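Local coordinates for protein peroxinectin A (Dictyostelium discoideum, PDB 6ERC) that uses hydrogen peroxide to oxidise phenolic donors, and also iodide and thiocyanate, at a haem group, as a secreted peroxidase of the animal haem peroxidase family, at residues 171-176 with 230-235; 267-272 with 505-510; 363-368 with 376-381. All blocks are in the same frame, centred on the assembly; numbering follows the deposited sequence.

Interaction 1: residues 171-176 with 230-235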
loop_
_atom_site.group_PDB
_atom_site.type_symbol
_atom_site.label_atom_id
_atom_site.label_comp_id
_atom_site.label_asym_id
_atom_site.label_seq_id
_atom_site.Cartn_x
_atom_site.Cartn_y
_atom_site.Cartn_z
ATOM N N GLY A 171 0.806 5.094 -31.247
ATOM C CA GLY A 171 0.039 3.875 -31.075
ATOM C C GLY A 171 -0.604 3.735 -29.716
ATOM O O GLY A 171 -1.045 2.641 -29.358
ATOM N N GLY A 172 -0.672 4.820 -28.946
ATOM C CA GLY A 172 -1.264 4.777 -27.623
ATOM C C GLY A 172 -0.484 3.962 -26.615
ATOM O O GLY A 172 -1.071 3.454 -25.655
ATOM N N GLU A 173 0.824 3.833 -26.799
ATOM C CA GLU A 173 1.644 2.956 -25.979
ATOM C C GLU A 173 2.379 3.742 -24.898
ATOM O O GLU A 173 2.475 4.972 -24.940
ATOM C CB GLU A 173 2.649 2.197 -26.851
ATOM C CG GLU A 173 1.996 1.305 -27.892
ATOM C CD GLU A 173 3.001 0.513 -28.707
ATOM O OE1 GLU A 173 3.964 -0.016 -28.112
ATOM O OE2 GLU A 173 2.829 0.423 -29.943
ATOM N N MET A 174 2.896 3.004 -23.919
ATOM C CA MET A 174 3.691 3.563 -22.836
ATOM C C MET A 174 5.174 3.443 -23.163
ATOM O O MET A 174 5.610 2.448 -23.746
ATOM C CB MET A 174 3.402 2.844 -21.516
ATOM C CG MET A 174 1.974 2.987 -21.015
ATOM S SD MET A 174 1.527 4.681 -20.589
ATOM C CE MET A 174 2.540 4.944 -19.135
ATOM N N LYS A 175 5.948 4.456 -22.778
ATOM C CA LYS A 175 7.394 4.379 -22.930
ATOM C C LYS A 175 7.933 3.150 -22.208
ATOM O O LYS A 175 7.417 2.732 -21.168
ATOM C CB LYS A 175 8.068 5.637 -22.378
ATOM C CG LYS A 175 7.826 6.900 -23.190
ATOM C CD LYS A 175 8.587 8.083 -22.595
ATOM C CE LYS A 175 8.340 9.364 -23.374
ATOM N NZ LYS A 175 8.966 10.545 -22.716
ATOM N N MET A 176 8.991 2.573 -22.767
ATOM C CA MET A 176 9.524 1.318 -22.267
ATOM C C MET A 176 11.015 1.268 -22.559
ATOM O O MET A 176 11.500 1.912 -23.494
ATOM C CB MET A 176 8.807 0.126 -22.914
ATOM C CG MET A 176 8.476 -1.021 -21.974
ATOM S SD MET A 176 7.450 -0.563 -20.562
ATOM C CE MET A 176 5.999 0.077 -21.384
ATOM N N ASP A 230 1.273 -5.524 -20.622
ATOM C CA ASP A 230 -0.109 -5.831 -20.967
ATOM C C ASP A 230 -0.809 -4.623 -21.574
ATOM O O ASP A 230 -1.699 -4.778 -22.416
ATOM C CB ASP A 230 -0.857 -6.317 -19.725
ATOM C CG ASP A 230 -2.069 -7.164 -20.063
ATOM O OD1 ASP A 230 -1.917 -8.136 -20.829
ATOM O OD2 ASP A 230 -3.169 -6.872 -19.544
ATOM N N HIS A 231 -0.420 -3.415 -21.163
ATOM C CA HIS A 231 -1.004 -2.212 -21.745
ATOM C C HIS A 231 -0.586 -2.054 -23.202
ATOM O O HIS A 231 -1.432 -1.895 -24.088
ATOM C CB HIS A 231 -0.594 -0.982 -20.934
ATOM C CG HIS A 231 -1.056 0.310 -21.531
ATOM N ND1 HIS A 231 -0.357 0.965 -22.521
ATOM C CD2 HIS A 231 -2.154 1.062 -21.285
ATOM C CE1 HIS A 231 -1.002 2.068 -22.856
ATOM N NE2 HIS A 231 -2.096 2.151 -22.120
ATOM N N ASN A 232 0.722 -2.085 -23.466
ATOM C CA ASN A 232 1.198 -1.938 -24.834
ATOM C C ASN A 232 0.720 -3.083 -25.715
ATOM O O ASN A 232 0.553 -2.905 -26.927
ATOM C CB ASN A 232 2.723 -1.850 -24.851
ATOM C CG ASN A 232 3.234 -0.526 -24.325
ATOM O OD1 ASN A 232 2.462 0.407 -24.100
ATOM N ND2 ASN A 232 4.542 -0.430 -24.138
ATOM N N ARG A 233 0.495 -4.259 -25.131
ATOM C CA ARG A 233 -0.058 -5.368 -25.897
ATOM C C ARG A 233 -1.471 -5.044 -26.372
ATOM O O ARG A 233 -1.807 -5.245 -27.546
ATOM C CB ARG A 233 -0.044 -6.639 -25.049
ATOM C CG ARG A 233 -0.335 -7.913 -25.819
ATOM C CD ARG A 233 -0.382 -9.111 -24.891
ATOM N NE ARG A 233 -1.440 -8.973 -23.893
ATOM C CZ ARG A 233 -2.721 -9.256 -24.113
ATOM N NH1 ARG A 233 -3.115 -9.698 -25.299
ATOM N NH2 ARG A 233 -3.611 -9.094 -23.145
ATOM N N LEU A 234 -2.311 -4.526 -25.473
ATOM C CA LEU A 234 -3.672 -4.166 -25.855
ATOM C C LEU A 234 -3.695 -2.985 -26.817
ATOM O O LEU A 234 -4.567 -2.917 -27.690
ATOM C CB LEU A 234 -4.503 -3.846 -24.612
ATOM C CG LEU A 234 -4.825 -5.010 -23.675
ATOM C CD1 LEU A 234 -5.590 -4.505 -22.468
ATOM C CD2 LEU A 234 -5.622 -6.092 -24.376
ATOM N N ALA A 235 -2.757 -2.047 -26.676
ATOM C CA ALA A 235 -2.718 -0.907 -27.586
ATOM C C ALA A 235 -2.454 -1.358 -29.018
ATOM O O ALA A 235 -3.056 -0.835 -29.962
ATOM C CB ALA A 235 -1.651 0.089 -27.133
#
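Asn-232 sets its CG anti to its own carbonyl carbon (chi1 -73°), while the ring of His-231 leaves opposite its backbone N (chi1 175°), and the two groups meet the backbone of residues 172-174 together. The amide clasps Met-174 at both backbone polar atoms. Met-174 N donates almost straight (174°) to Asn-232 OD1 at 2.6 Å, and Asn-232 ND2 gives a bond of 3.1 Å to Met-174 O, in the carbonyl plane on a lone pair. Asparagine suits the place because its short, flat amide carries an acceptor and a donor side by side. His-231 ND1 also donates to Asn-232 OD1, at 3.3 Å, with OD1 in the plane of the imidazole; this second bond helps fix which way round the amide sits. In this way the loop between helix 160-166 and strand 177-179 is fastened to the long helix 218-241 of the peroxidase fold. Gly-172 O lies 3.1 Å from His-231 CE1, at the ring edge, and Met-174 reaches the same ring obliquely with its CG. The small Ala-235 lets the loop come close, with Gly-171 O 3.4 Å from its CB; Gly-171 and Gly-172 both turn with positive phi, which glycine readily adopts. Glu-173 crosses Asn-232 at about a right angle and extends to a salt bridge with Arg-236 of the same helix.

Interaction 2: residues 267-272 with 505-510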
loop_
_atom_site.group_PDB
_atom_site.type_symbol
_atom_site.label_atom_id
_atom_site.label_comp_id
_atom_site.label_asym_id
_atom_site.label_seq_id
_atom_site.Cartn_x
_atom_site.Cartn_y
_atom_site.Cartn_z
ATOM N N TYR A 267 -10.884 -7.403 -6.418
ATOM C CA TYR A 267 -12.164 -7.799 -5.843
ATOM C C TYR A 267 -12.563 -9.236 -6.156
ATOM O O TYR A 267 -13.495 -9.747 -5.526
ATOM C CB TYR A 267 -13.269 -6.859 -6.324
ATOM C CG TYR A 267 -13.248 -5.511 -5.642
ATOM C CD1 TYR A 267 -12.199 -4.624 -5.846
ATOM C CD2 TYR A 267 -14.276 -5.123 -4.796
ATOM C CE1 TYR A 267 -12.174 -3.394 -5.223
ATOM C CE2 TYR A 267 -14.261 -3.892 -4.172
ATOM C CZ TYR A 267 -13.208 -3.032 -4.391
ATOM O OH TYR A 267 -13.187 -1.802 -3.775
ATOM N N ASP A 268 -11.904 -9.894 -7.109
ATOM C CA ASP A 268 -12.170 -11.301 -7.382
ATOM C C ASP A 268 -11.119 -12.230 -6.794
ATOM O O ASP A 268 -11.431 -13.389 -6.501
ATOM C CB ASP A 268 -12.261 -11.551 -8.893
ATOM C CG ASP A 268 -13.576 -11.076 -9.490
ATOM O OD1 ASP A 268 -14.414 -10.528 -8.743
ATOM O OD2 ASP A 268 -13.773 -11.263 -10.710
ATOM N N GLU A 269 -9.891 -11.751 -6.605
ATOM C CA GLU A 269 -8.806 -12.571 -6.085
ATOM C C GLU A 269 -8.267 -12.067 -4.756
ATOM O O GLU A 269 -8.223 -12.829 -3.784
ATOM C CB GLU A 269 -7.667 -12.647 -7.115
ATOM C CG GLU A 269 -8.012 -13.449 -8.354
ATOM C CD GLU A 269 -6.862 -13.522 -9.341
ATOM O OE1 GLU A 269 -6.646 -12.540 -10.083
ATOM O OE2 GLU A 269 -6.168 -14.560 -9.371
ATOM N N TYR A 270 -7.862 -10.798 -4.678
ATOM C CA TYR A 270 -7.160 -10.311 -3.493
ATOM C C TYR A 270 -8.074 -10.290 -2.274
ATOM O O TYR A 270 -7.762 -10.888 -1.238
ATOM C CB TYR A 270 -6.587 -8.916 -3.757
ATOM C CG TYR A 270 -5.791 -8.369 -2.594
ATOM C CD1 TYR A 270 -4.477 -8.765 -2.378
ATOM C CD2 TYR A 270 -6.355 -7.462 -1.708
ATOM C CE1 TYR A 270 -3.749 -8.272 -1.317
ATOM C CE2 TYR A 270 -5.632 -6.964 -0.641
ATOM C CZ TYR A 270 -4.331 -7.373 -0.453
ATOM O OH TYR A 270 -3.605 -6.884 0.606
ATOM N N LEU A 271 -9.208 -9.606 -2.374
ATOM C CA LEU A 271 -10.067 -9.416 -1.215
ATOM C C LEU A 271 -10.681 -10.736 -0.760
ATOM O O LEU A 271 -10.729 -11.001 0.447
ATOM C CB LEU A 271 -11.154 -8.384 -1.520
ATOM C CG LEU A 271 -10.645 -6.964 -1.778
ATOM C CD1 LEU A 271 -11.796 -6.049 -2.167
ATOM C CD2 LEU A 271 -9.912 -6.407 -0.561
ATOM N N PRO A 272 -11.166 -11.589 -1.665
ATOM C CA PRO A 272 -11.619 -12.915 -1.217
ATOM C C PRO A 272 -10.551 -13.688 -0.465
ATOM O O PRO A 272 -10.887 -14.493 0.413
ATOM C CB PRO A 272 -12.011 -13.607 -2.526
ATOM C CG PRO A 272 -12.420 -12.490 -3.409
ATOM C CD PRO A 272 -11.490 -11.360 -3.086
ATOM N N GLN A 505 0.529 -21.300 -10.851
ATOM C CA GLN A 505 -0.733 -21.749 -10.292
ATOM C C GLN A 505 -1.849 -20.763 -10.641
ATOM O O GLN A 505 -1.591 -19.587 -10.908
ATOM C CB GLN A 505 -0.622 -21.912 -8.775
ATOM C CG GLN A 505 -0.438 -20.617 -7.988
ATOM C CD GLN A 505 1.010 -20.317 -7.669
ATOM O OE1 GLN A 505 1.918 -20.681 -8.417
ATOM N NE2 GLN A 505 1.234 -19.651 -6.543
ATOM N N PRO A 506 -3.105 -21.224 -10.649
ATOM C CA PRO A 506 -4.207 -20.305 -10.988
ATOM C C PRO A 506 -4.353 -19.149 -10.014
ATOM O O PRO A 506 -4.591 -18.013 -10.443
ATOM C CB PRO A 506 -5.440 -21.221 -10.982
ATOM C CG PRO A 506 -5.037 -22.426 -10.197
ATOM C CD PRO A 506 -3.578 -22.602 -10.438
ATOM N N ASN A 507 -4.223 -19.403 -8.715
ATOM C CA ASN A 507 -4.293 -18.360 -7.693
ATOM C C ASN A 507 -2.883 -18.136 -7.161
ATOM O O ASN A 507 -2.423 -18.860 -6.274
ATOM C CB ASN A 507 -5.250 -18.747 -6.573
ATOM C CG ASN A 507 -5.419 -17.643 -5.550
ATOM O OD1 ASN A 507 -5.047 -16.493 -5.790
ATOM N ND2 ASN A 507 -5.989 -17.984 -4.402
ATOM N N VAL A 508 -2.201 -17.120 -7.699
ATOM C CA VAL A 508 -0.820 -16.846 -7.304
ATOM C C VAL A 508 -0.716 -16.201 -5.933
ATOM O O VAL A 508 0.391 -15.840 -5.515
ATOM C CB VAL A 508 -0.116 -15.950 -8.345
ATOM C CG1 VAL A 508 -0.037 -16.661 -9.681
ATOM C CG2 VAL A 508 -0.827 -14.611 -8.486
ATOM N N PHE A 509 -1.830 -16.041 -5.220
ATOM C CA PHE A 509 -1.806 -15.518 -3.862
ATOM C C PHE A 509 -1.764 -16.610 -2.799
ATOM O O PHE A 509 -1.538 -16.296 -1.625
ATOM C CB PHE A 509 -3.037 -14.633 -3.612
ATOM C CG PHE A 509 -3.092 -13.385 -4.460
ATOM C CD1 PHE A 509 -1.943 -12.823 -4.995
ATOM C CD2 PHE A 509 -4.308 -12.766 -4.707
ATOM C CE1 PHE A 509 -2.011 -11.671 -5.764
ATOM C CE2 PHE A 509 -4.379 -11.617 -5.476
ATOM C CZ PHE A 509 -3.231 -11.070 -6.003
ATOM N N ARG A 510 -1.970 -17.873 -3.168
ATOM C CA ARG A 510 -2.076 -18.957 -2.205
ATOM C C ARG A 510 -1.030 -20.035 -2.468
ATOM O O ARG A 510 -0.488 -20.153 -3.571
ATOM C CB ARG A 510 -3.472 -19.593 -2.231
ATOM C CG ARG A 510 -4.560 -18.726 -1.632
ATOM C CD ARG A 510 -5.873 -19.484 -1.514
ATOM N NE ARG A 510 -6.897 -18.692 -0.840
ATOM C CZ ARG A 510 -6.950 -18.506 0.476
ATOM N NH1 ARG A 510 -7.918 -17.768 1.003
ATOM N NH2 ARG A 510 -6.033 -19.049 1.267
HETATM O O HOH W 1 -4.163 -15.505 -10.549
#
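A single water joins Glu-269 to Pro-506, donating to Glu-269 OE2 and to Pro-506 O, both at 2.5 Å; these lengths are shorter than usual and so only approximate. The carboxylate suits this place because its two oxygens can serve different partners: OE2 takes the water, while OE1 accepts from the backbone N of Phe-490. Beside this bridge lies the apolar half of the contact. Phe-509, with CG anti to its carbonyl carbon (chi1 -64°), brings the CD2-CE2 side of its ring against the helix backbone where Glu-269 passes into Tyr-270. Its CE2 is 3.7 Å from Tyr-270 CA and 3.8 Å from Glu-269 CB, both approached obliquely, whereas the carbonyl carbon of Glu-269 stands at the Phe-509 ring edge. Here the chain's C-terminal tail lies against helix 247-275, where that helix widens into a pi-type turn at 267-270 and kinks at Pro-272, whose ring nitrogen has no N-H to give. The tail carries its own turn: Asn-507 O accepts from Arg-510 N at 3.3 Å in a type I beta turn, and Asn-507 OD1 accepts from Phe-509 N, from above the carbonyl plane, as an Asx turn. Asparagine fits there because its short side chain can reach forward to the N-H two residues on. Tyr-270 turns its ring from the helix toward the haem, where it lines the pocket and stacks with Phe-72; Phe-509 CE2 meets that ring near its plane, at the edge. Met-71 of helix 70-80 packs on Phe-509 as well.

Interaction 3: residues 363-368 with 376-381. With HEM (protoporphyrin IX containing Fe), chain F.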
loop_
_atom_site.group_PDB
_atom_site.type_symbol
_atom_site.label_atom_id
_atom_site.label_comp_id
_atom_site.label_asym_id
_atom_site.label_seq_id
_atom_site.Cartn_x
_atom_site.Cartn_y
_atom_site.Cartn_z
ATOM N N ASP A 363 14.624 -6.648 8.744
ATOM C CA ASP A 363 14.931 -5.894 7.533
ATOM C C ASP A 363 14.125 -4.606 7.473
ATOM O O ASP A 363 14.611 -3.590 6.965
ATOM C CB ASP A 363 14.658 -6.747 6.296
ATOM C CG ASP A 363 15.499 -8.007 6.261
ATOM O OD1 ASP A 363 15.258 -8.905 7.096
ATOM O OD2 ASP A 363 16.401 -8.100 5.400
ATOM N N LEU A 364 12.899 -4.629 7.992
ATOM C CA LEU A 364 12.047 -3.449 8.047
ATOM C C LEU A 364 12.160 -2.715 9.379
ATOM O O LEU A 364 12.136 -1.480 9.409
ATOM C CB LEU A 364 10.587 -3.849 7.811
ATOM C CG LEU A 364 10.254 -4.495 6.463
ATOM C CD1 LEU A 364 8.971 -5.299 6.567
ATOM C CD2 LEU A 364 10.126 -3.439 5.382
ATOM N N ARG A 365 12.285 -3.452 10.485
ATOM C CA ARG A 365 12.249 -2.830 11.803
ATOM C C ARG A 365 13.606 -2.285 12.227
ATOM O O ARG A 365 13.665 -1.325 13.001
ATOM C CB ARG A 365 11.745 -3.835 12.841
ATOM C CG ARG A 365 11.148 -3.191 14.081
ATOM C CD ARG A 365 10.718 -4.225 15.109
ATOM N NE ARG A 365 11.857 -4.889 15.735
ATOM C CZ ARG A 365 12.587 -4.369 16.720
ATOM N NH1 ARG A 365 12.311 -3.163 17.199
ATOM N NH2 ARG A 365 13.602 -5.056 17.226
ATOM N N ASN A 366 14.697 -2.868 11.737
ATOM C CA ASN A 366 16.047 -2.462 12.118
ATOM C C ASN A 366 16.918 -2.270 10.885
ATOM O O ASN A 366 17.995 -2.855 10.755
ATOM C CB ASN A 366 16.680 -3.487 13.057
ATOM C CG ASN A 366 15.988 -3.555 14.405
ATOM O OD1 ASN A 366 15.736 -2.531 15.044
ATOM N ND2 ASN A 366 15.676 -4.768 14.846
ATOM N N PHE A 367 16.459 -1.436 9.955
ATOM C CA PHE A 367 17.254 -1.106 8.780
ATOM C C PHE A 367 18.239 0.007 9.118
ATOM O O PHE A 367 17.852 1.041 9.673
ATOM C CB PHE A 367 16.359 -0.676 7.617
ATOM C CG PHE A 367 17.127 -0.211 6.415
ATOM C CD1 PHE A 367 17.675 -1.126 5.534
ATOM C CD2 PHE A 367 17.318 1.141 6.175
ATOM C CE1 PHE A 367 18.391 -0.704 4.431
ATOM C CE2 PHE A 367 18.036 1.569 5.072
ATOM C CZ PHE A 367 18.572 0.646 4.201
ATOM N N LEU A 368 19.507 -0.200 8.773
ATOM C CA LEU A 368 20.569 0.743 9.097
ATOM C C LEU A 368 21.175 1.314 7.825
ATOM O O LEU A 368 21.282 0.621 6.807
ATOM C CB LEU A 368 21.672 0.076 9.929
ATOM C CG LEU A 368 21.284 -0.408 11.324
ATOM C CD1 LEU A 368 22.482 -1.055 11.996
ATOM C CD2 LEU A 368 20.750 0.734 12.173
ATOM N N GLY A 376 19.359 5.351 10.033
ATOM C CA GLY A 376 18.532 4.187 9.804
ATOM C C GLY A 376 17.066 4.519 9.956
ATOM O O GLY A 376 16.679 5.651 10.239
ATOM N N LEU A 377 16.237 3.494 9.763
ATOM C CA LEU A 377 14.794 3.667 9.852
ATOM C C LEU A 377 14.159 2.414 10.439
ATOM O O LEU A 377 14.683 1.305 10.301
ATOM C CB LEU A 377 14.187 3.984 8.480
ATOM C CG LEU A 377 14.377 2.931 7.386
ATOM C CD1 LEU A 377 13.169 1.997 7.290
ATOM C CD2 LEU A 377 14.651 3.615 6.058
ATOM N N ASP A 378 13.020 2.612 11.099
ATOM C CA ASP A 378 12.253 1.537 11.720
ATOM C C ASP A 378 10.815 1.682 11.246
ATOM O O ASP A 378 10.126 2.633 11.625
ATOM C CB ASP A 378 12.348 1.603 13.246
ATOM C CG ASP A 378 11.554 0.505 13.939
ATOM O OD1 ASP A 378 10.801 -0.226 13.265
ATOM O OD2 ASP A 378 11.691 0.374 15.174
ATOM N N LEU A 379 10.366 0.747 10.410
ATOM C CA LEU A 379 9.029 0.858 9.842
ATOM C C LEU A 379 7.951 0.641 10.897
ATOM O O LEU A 379 6.892 1.275 10.838
ATOM C CB LEU A 379 8.870 -0.134 8.692
ATOM C CG LEU A 379 7.584 -0.040 7.872
ATOM C CD1 LEU A 379 7.300 1.388 7.417
ATOM C CD2 LEU A 379 7.689 -0.955 6.667
ATOM N N ALA A 380 8.196 -0.242 11.863
ATOM C CA ALA A 380 7.266 -0.391 12.976
ATOM C C ALA A 380 7.114 0.925 13.732
ATOM O O ALA A 380 5.995 1.355 14.034
ATOM C CB ALA A 380 7.744 -1.499 13.912
ATOM N N SER A 381 8.235 1.584 14.038
ATOM C CA SER A 381 8.174 2.865 14.733
ATOM C C SER A 381 7.468 3.919 13.891
ATOM O O SER A 381 6.645 4.686 14.405
ATOM C CB SER A 381 9.583 3.334 15.098
ATOM O OG SER A 381 10.233 2.396 15.933
HETATM C CHA HEM F . 3.169 2.925 4.110
HETATM C CHB HEM F . 7.301 0.604 3.152
HETATM C CHC HEM F . 4.775 -3.425 2.123
HETATM C CHD HEM F . 0.668 -1.155 3.321
HETATM C C1A HEM F . 4.504 2.624 4.000
HETATM C C2A HEM F . 5.596 3.488 4.374
HETATM C C3A HEM F . 6.743 2.853 4.115
HETATM C C4A HEM F . 6.408 1.561 3.560
HETATM C CMA HEM F . 8.175 3.383 4.346
HETATM C CAA HEM F . 5.425 4.890 4.980
HETATM C CBA HEM F . 5.916 4.809 6.419
HETATM C CGA HEM F . 5.287 5.906 7.238
HETATM O O1A HEM F . 4.038 5.908 7.395
HETATM O O2A HEM F . 6.037 6.776 7.747
HETATM C C1B HEM F . 6.966 -0.674 2.773
HETATM C C2B HEM F . 7.905 -1.680 2.344
HETATM C C3B HEM F . 7.214 -2.795 2.052
HETATM C C4B HEM F . 5.811 -2.526 2.295
HETATM C CMB HEM F . 9.422 -1.417 2.258
HETATM C CAB HEM F . 7.723 -4.169 1.556
HETATM C CBB HEM F . 9.019 -4.460 1.408
HETATM C C1C HEM F . 3.442 -3.174 2.364
HETATM C C2C HEM F . 2.345 -4.113 2.205
HETATM C C3C HEM F . 1.201 -3.476 2.537
HETATM C C4C HEM F . 1.557 -2.125 2.913
HETATM C CMC HEM F . 2.578 -5.566 1.737
HETATM C CAC HEM F . -0.282 -3.928 2.576
HETATM C CBC HEM F . -0.742 -5.135 2.242
HETATM C C1D HEM F . 0.983 0.154 3.595
HETATM C C2D HEM F . 0.039 1.213 3.870
HETATM C C3D HEM F . 0.737 2.329 4.096
HETATM C C4D HEM F . 2.140 2.026 3.955
HETATM C CMD HEM F . -1.492 1.037 3.918
HETATM C CAD HEM F . 0.194 3.733 4.413
HETATM C CBD HEM F . -0.235 4.314 3.070
HETATM C CGD HEM F . -0.012 5.806 3.023
HETATM O O1D HEM F . 1.129 6.227 2.701
HETATM O O2D HEM F . -0.961 6.584 3.295
HETATM N NA HEM F . 5.035 1.454 3.504
HETATM N NB HEM F . 5.698 -1.219 2.733
HETATM N NC HEM F . 2.921 -1.973 2.795
HETATM N ND HEM F . 2.255 0.687 3.653
HETATM FE FE HEM F . 3.948 -0.239 3.145
#
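Leu-364 and Leu-379 lie side by side, pointing the same way, and together present methyl groups to the haem. Leu-379 sends CG anti to its backbone N (chi1 -173°): CD1 reaches HEM C3A at 3.7 Å, while CD2 touches Leu-364 CD2 at 3.7 Å and also faces the porphyrin edge at CHB. Leu-364 CD2 in turn rests 3.8 Å from the haem methyl CMB. Branched leucines fit here because one side chain can meet both the porphyrin and its neighbour. Behind them the backbones are tied, Leu-379 N donating to Leu-364 O at 3.0 Å.

Phe-367 and Leu-377 form a single antiparallel bridge, a hydrogen-bonded pair. Leu-377 N donates to Phe-367 O at 2.9 Å; the return bond, from Phe-367 N to Leu-377 O, is weak. Leu-377 places CG between its backbone N and carbonyl carbon (chi1 60°), an uncommon choice for leucine, and thereby lays CD2 obliquely against the ring, 3.6 Å from Phe-367 CD2. Gly-376 takes a backbone conformation suited to glycine, and its bare CA comes close to Phe-367 O.

Asp-378 is the N-cap of helix 379-390: OD1 accepts weakly from Ser-381 N, and Ser-381 OG donates to OD2 at 2.6 Å. The aliphatic stem of Arg-365 runs alongside this carboxylate, and its CG also touches Ala-380 CB. The guanidinium, bent round at chi3, keeps NH1 4.1 Å from Asp-378 OD2, beyond a salt bridge. Asp-378 is salt-bridged to Arg-49 and Arg-365 to Asp-57, so helix 48-56 and the residue just beyond it hold one side of the contact, while Tyr-331, from the loop between strand 321-326 and helix 342-350, meets the Phe-367 ring edge-to-face.

In the fold
Interactions 2 and 3 both border the haem pocket. In interaction 2 the side chain of Tyr-270 comes within about 4 Å of the haem and lies about 11 Å from that of His-81, the predicted proton acceptor; in interaction 3 Leu-379 lies about 10 Å from His-81 and about 9 Å from Arg-213, the predicted transition-state stabiliser, side chain to side chain. The centres of interactions 2 and 3 are 29 Å apart, and along the chain 363-381 falls within the long span between 272 and 505. Interaction 1 lies away from the pocket, its centre 25 Å from that of interaction 2 and 38 Å from that of interaction 3; helices 218-241 and 247-275, which carry interactions 1 and 2, follow each other in the chain.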